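Local coordinates for protein GH26C (Muricauda sp. MAR_2010_75, PDB 6Q78) that probably hydrolyses beta-1,4-mannosidic linkages in mannans as a family 26 glycoside hydrolase, at residues E280-Y285 and D292-D297. Sequence-based numbering, arbitrary orientation.
Sequences EYLARY and DIMGMD
Y281 donates a hydrogen bond from OH to the backbone O of G295, 2.7 Å away, and so ties helix 278-281 to strand 293-298 within a beta-alpha-beta unit of the TIM barrel. The acceptor lies at the edge of the phenol, in the ring plane. At that carbonyl the C=O...OH angle is 131° and the donor is tilted 19° from the carbonyl plane. Y281 OH also sits 3.2 Å from G295 N, but the poor angle rules out a bond there.

The same hydroxyl packs against M294, whose CB lies 3.5 Å from Y281 OH. Beyond CG, the M294 chain runs out extended and crosses the Y285 side chain at about a right angle. Its methyl comes up obliquely to the phenol, with CE 3.5 Å from Y285 CE1 and about as near to Y285 OH. L282 makes a looser apolar contact, CD2 to M294 CE at 4.4 Å. A phenylalanine in place of Y281 would probably leave the G295 carbonyl without this donor and remove this polar tie between helix and strand.

In both tyrosines, CG anti to the backbone N (chi1 -177° in Y281) extends the ring from a CB directed toward the strand, which lets the Y281 hydroxyl reach G295 O. The type I turn from L282 to Y285 carries the chain from one ring to the other. Outside the pair, F275 meets the Y281 ring edge-to-face, F269 does the same for Y285, and V320 and L323 of helix 306-327 also touch Y281. D288 OD1 hydrogen-bonds Y285 OH, the same hydroxyl that meets the M294 methyl. The turn itself is closed by Y285 N donating to L282 O at 3.1 Å.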
ATOM      1  N   GLU A 280       4.964  20.343   3.574  1.00 14.49           N
ATOM      2  CA  GLU A 280       4.909  19.408   4.690  1.00 15.48           C
ATOM      3  C   GLU A 280       4.845  17.973   4.196  1.00 14.69           C
ATOM      4  O   GLU A 280       5.493  17.099   4.771  1.00 17.42           O
ATOM      5  CB  GLU A 280       3.785  19.732   5.670  1.00 16.07           C
ATOM      6  CG  GLU A 280       3.887  18.950   7.009  1.00 23.00           C
ATOM      7  CD  GLU A 280       5.225  19.125   7.801  1.00 38.55           C
ATOM      8  OE1 GLU A 280       5.989  20.125   7.632  1.00 27.58           O
ATOM      9  OE2 GLU A 280       5.503  18.241   8.642  1.00 44.10           O
ATOM     10  N   TYR A 281       4.118  17.720   3.101  1.00 12.38           N
ATOM     11  CA  TYR A 281       4.122  16.379   2.519  1.00 11.45           C
ATOM     12  C   TYR A 281       5.527  15.950   2.149  1.00 11.51           C
ATOM     13  O   TYR A 281       5.886  14.778   2.290  1.00 13.11           O
ATOM     14  CB  TYR A 281       3.231  16.334   1.277  1.00 12.29           C
ATOM     15  CG  TYR A 281       3.151  14.963   0.693  1.00 12.01           C
ATOM     16  CD1 TYR A 281       2.300  14.015   1.238  1.00 10.00           C
ATOM     17  CD2 TYR A 281       3.927  14.606  -0.407  1.00 12.66           C
ATOM     18  CE1 TYR A 281       2.231  12.714   0.681  1.00 10.34           C
ATOM     19  CE2 TYR A 281       3.872  13.336  -0.958  1.00 13.44           C
ATOM     20  CZ  TYR A 281       3.031  12.399  -0.408  1.00 11.77           C
ATOM     21  OH  TYR A 281       3.009  11.136  -0.995  1.00 10.80           O
ATOM     22  N   LEU A 282       6.336  16.879   1.638  1.00 13.23           N
ATOM     23  CA  LEU A 282       7.673  16.586   1.121  1.00 15.19           C
ATOM     24  C   LEU A 282       8.771  16.645   2.189  1.00 11.99           C
ATOM     25  O   LEU A 282       9.953  16.410   1.861  1.00 14.52           O
ATOM     26  CB  LEU A 282       8.023  17.552  -0.038  1.00 14.28           C
ATOM     27  CG  LEU A 282       7.201  17.394  -1.327  1.00 16.66           C
ATOM     28  CD1 LEU A 282       7.395  18.583  -2.256  1.00 17.40           C
ATOM     29  CD2 LEU A 282       7.600  16.124  -2.057  1.00 19.90           C
ATOM     30  N   ALA A 283       8.415  16.937   3.443  1.00 12.11           N
ATOM     31  CA  ALA A 283       9.420  17.118   4.492  1.00 14.19           C
ATOM     32  C   ALA A 283      10.432  15.968   4.557  1.00 12.54           C
ATOM     33  O   ALA A 283      11.649  16.205   4.637  1.00 16.05           O
ATOM     34  CB  ALA A 283       8.750  17.363   5.847  1.00 13.23           C
ATOM     35  N   ARG A 284       9.952  14.717   4.564  1.00 11.67           N
ATOM     36  CA  ARG A 284      10.839  13.555   4.640  1.00 11.98           C
ATOM     37  C   ARG A 284      10.864  12.757   3.341  1.00 12.84           C
ATOM     38  O   ARG A 284      11.212  11.571   3.357  1.00 14.01           O
ATOM     39  CB  ARG A 284      10.460  12.661   5.828  1.00 12.69           C
ATOM     40  CG  ARG A 284      10.681  13.376   7.146  1.00 17.72           C
ATOM     41  CD  ARG A 284      10.287  12.580   8.421  1.00 15.32           C
ATOM     42  NE  ARG A 284      10.646  13.429   9.551  1.00 14.22           N
ATOM     43  CZ  ARG A 284      11.383  13.080  10.594  1.00 14.10           C
ATOM     44  NH1 ARG A 284      11.801  11.830  10.730  1.00 16.85           N
ATOM     45  NH2 ARG A 284      11.701  14.000  11.507  1.00 17.06           N
ATOM     46  N   TYR A 285      10.476  13.385   2.229  1.00 12.92           N
ATOM     47  CA  TYR A 285      10.482  12.715   0.931  1.00 12.59           C
ATOM     48  C   TYR A 285      11.915  12.498   0.464  1.00 11.68           C
ATOM     49  O   TYR A 285      12.746  13.429   0.523  1.00 13.28           O
ATOM     50  CB  TYR A 285       9.717  13.600  -0.040  1.00 11.12           C
ATOM     51  CG  TYR A 285       9.627  13.129  -1.474  1.00 12.92           C
ATOM     52  CD1 TYR A 285       8.777  12.088  -1.840  1.00 14.59           C
ATOM     53  CD2 TYR A 285      10.373  13.754  -2.465  1.00 13.86           C
ATOM     54  CE1 TYR A 285       8.690  11.678  -3.179  1.00 14.88           C
ATOM     55  CE2 TYR A 285      10.301  13.359  -3.791  1.00 13.43           C
ATOM     56  CZ  TYR A 285       9.461  12.315  -4.136  1.00 13.62           C
ATOM     57  OH  TYR A 285       9.358  11.929  -5.471  1.00 16.59           O
ATOM     58  N   ASP A 292       8.181   5.894  -6.741  1.00  9.32           N
ATOM     59  CA  ASP A 292       7.306   5.739  -7.914  1.00 10.27           C
ATOM     60  C   ASP A 292       5.871   6.172  -7.636  1.00  8.77           C
ATOM     61  O   ASP A 292       5.197   6.735  -8.514  1.00  9.43           O
ATOM     62  CB  ASP A 292       7.243   4.274  -8.322  1.00  8.88           C
ATOM     63  CG  ASP A 292       8.559   3.756  -8.903  1.00 12.36           C
ATOM     64  OD1 ASP A 292       9.052   4.367  -9.908  1.00 12.99           O
ATOM     65  OD2 ASP A 292       9.081   2.743  -8.370  1.00 11.40           O
ATOM     66  N   ILE A 293       5.375   5.843  -6.440  1.00  9.13           N
ATOM     67  CA  ILE A 293       3.997   6.111  -6.038  1.00  8.07           C
ATOM     68  C   ILE A 293       4.025   7.064  -4.851  1.00  8.80           C
ATOM     69  O   ILE A 293       4.686   6.783  -3.845  1.00  9.58           O
ATOM     70  CB  ILE A 293       3.241   4.817  -5.707  1.00 10.08           C
ATOM     71  CG1 ILE A 293       3.034   4.029  -7.016  1.00 16.62           C
ATOM     72  CG2 ILE A 293       1.902   5.173  -4.998  1.00 10.89           C
ATOM     73  CD1 ILE A 293       3.069   2.511  -6.895  1.00 22.33           C
ATOM     74  N   MET A 294       3.339   8.184  -4.987  1.00  9.84           N
ATOM     75  CA  MET A 294       3.155   9.141  -3.898  1.00  8.47           C
ATOM     76  C   MET A 294       1.813   8.826  -3.271  1.00 11.95           C
ATOM     77  O   MET A 294       0.761   9.014  -3.900  1.00 10.65           O
ATOM     78  CB  MET A 294       3.163  10.575  -4.431  1.00  9.74           C
ATOM     79  CG  MET A 294       4.546  11.059  -4.736  1.00 12.93           C
ATOM     80  SD  MET A 294       4.502  12.657  -5.543  1.00 16.87           S
ATOM     81  CE  MET A 294       6.116  13.252  -4.989  1.00 18.05           C
ATOM     82  N   GLY A 295       1.844   8.338  -2.035  1.00  9.28           N
ATOM     83  CA  GLY A 295       0.637   7.961  -1.339  1.00  8.20           C
ATOM     84  C   GLY A 295       0.419   8.750  -0.052  1.00  9.57           C
ATOM     85  O   GLY A 295       1.218   9.603   0.354  1.00  9.96           O
ATOM     86  N   MET A 296      -0.729   8.482   0.555  1.00  8.83           N
ATOM     87  CA  MET A 296      -0.997   8.878   1.933  1.00  9.80           C
ATOM     88  C   MET A 296      -2.029   7.909   2.489  1.00  9.64           C
ATOM     89  O   MET A 296      -2.821   7.326   1.735  1.00  9.59           O
ATOM     90  CB  MET A 296      -1.529  10.314   2.058  1.00  8.98           C
ATOM     91  CG  MET A 296      -2.921  10.447   1.426  1.00  8.79           C
ATOM     92  SD  MET A 296      -3.627  12.095   1.670  1.00 13.80           S
ATOM     93  CE  MET A 296      -3.692  12.187   3.494  1.00 12.36           C
ATOM     94  N   ASP A 297      -1.990   7.729   3.804  1.00  8.34           N
ATOM     95  CA  ASP A 297      -3.014   6.992   4.532  1.00  8.49           C
ATOM     96  C   ASP A 297      -3.943   7.988   5.220  1.00 11.33           C
ATOM     97  O   ASP A 297      -3.502   9.014   5.754  1.00 12.43           O
ATOM     98  CB  ASP A 297      -2.393   6.058   5.570  1.00  9.34           C
ATOM     99  CG  ASP A 297      -1.541   4.973   4.929  1.00  8.61           C
ATOM    100  OD1 ASP A 297      -1.576   4.882   3.693  1.00 10.11           O
ATOM    101  OD2 ASP A 297      -0.894   4.207   5.660  1.00  8.92           O
TER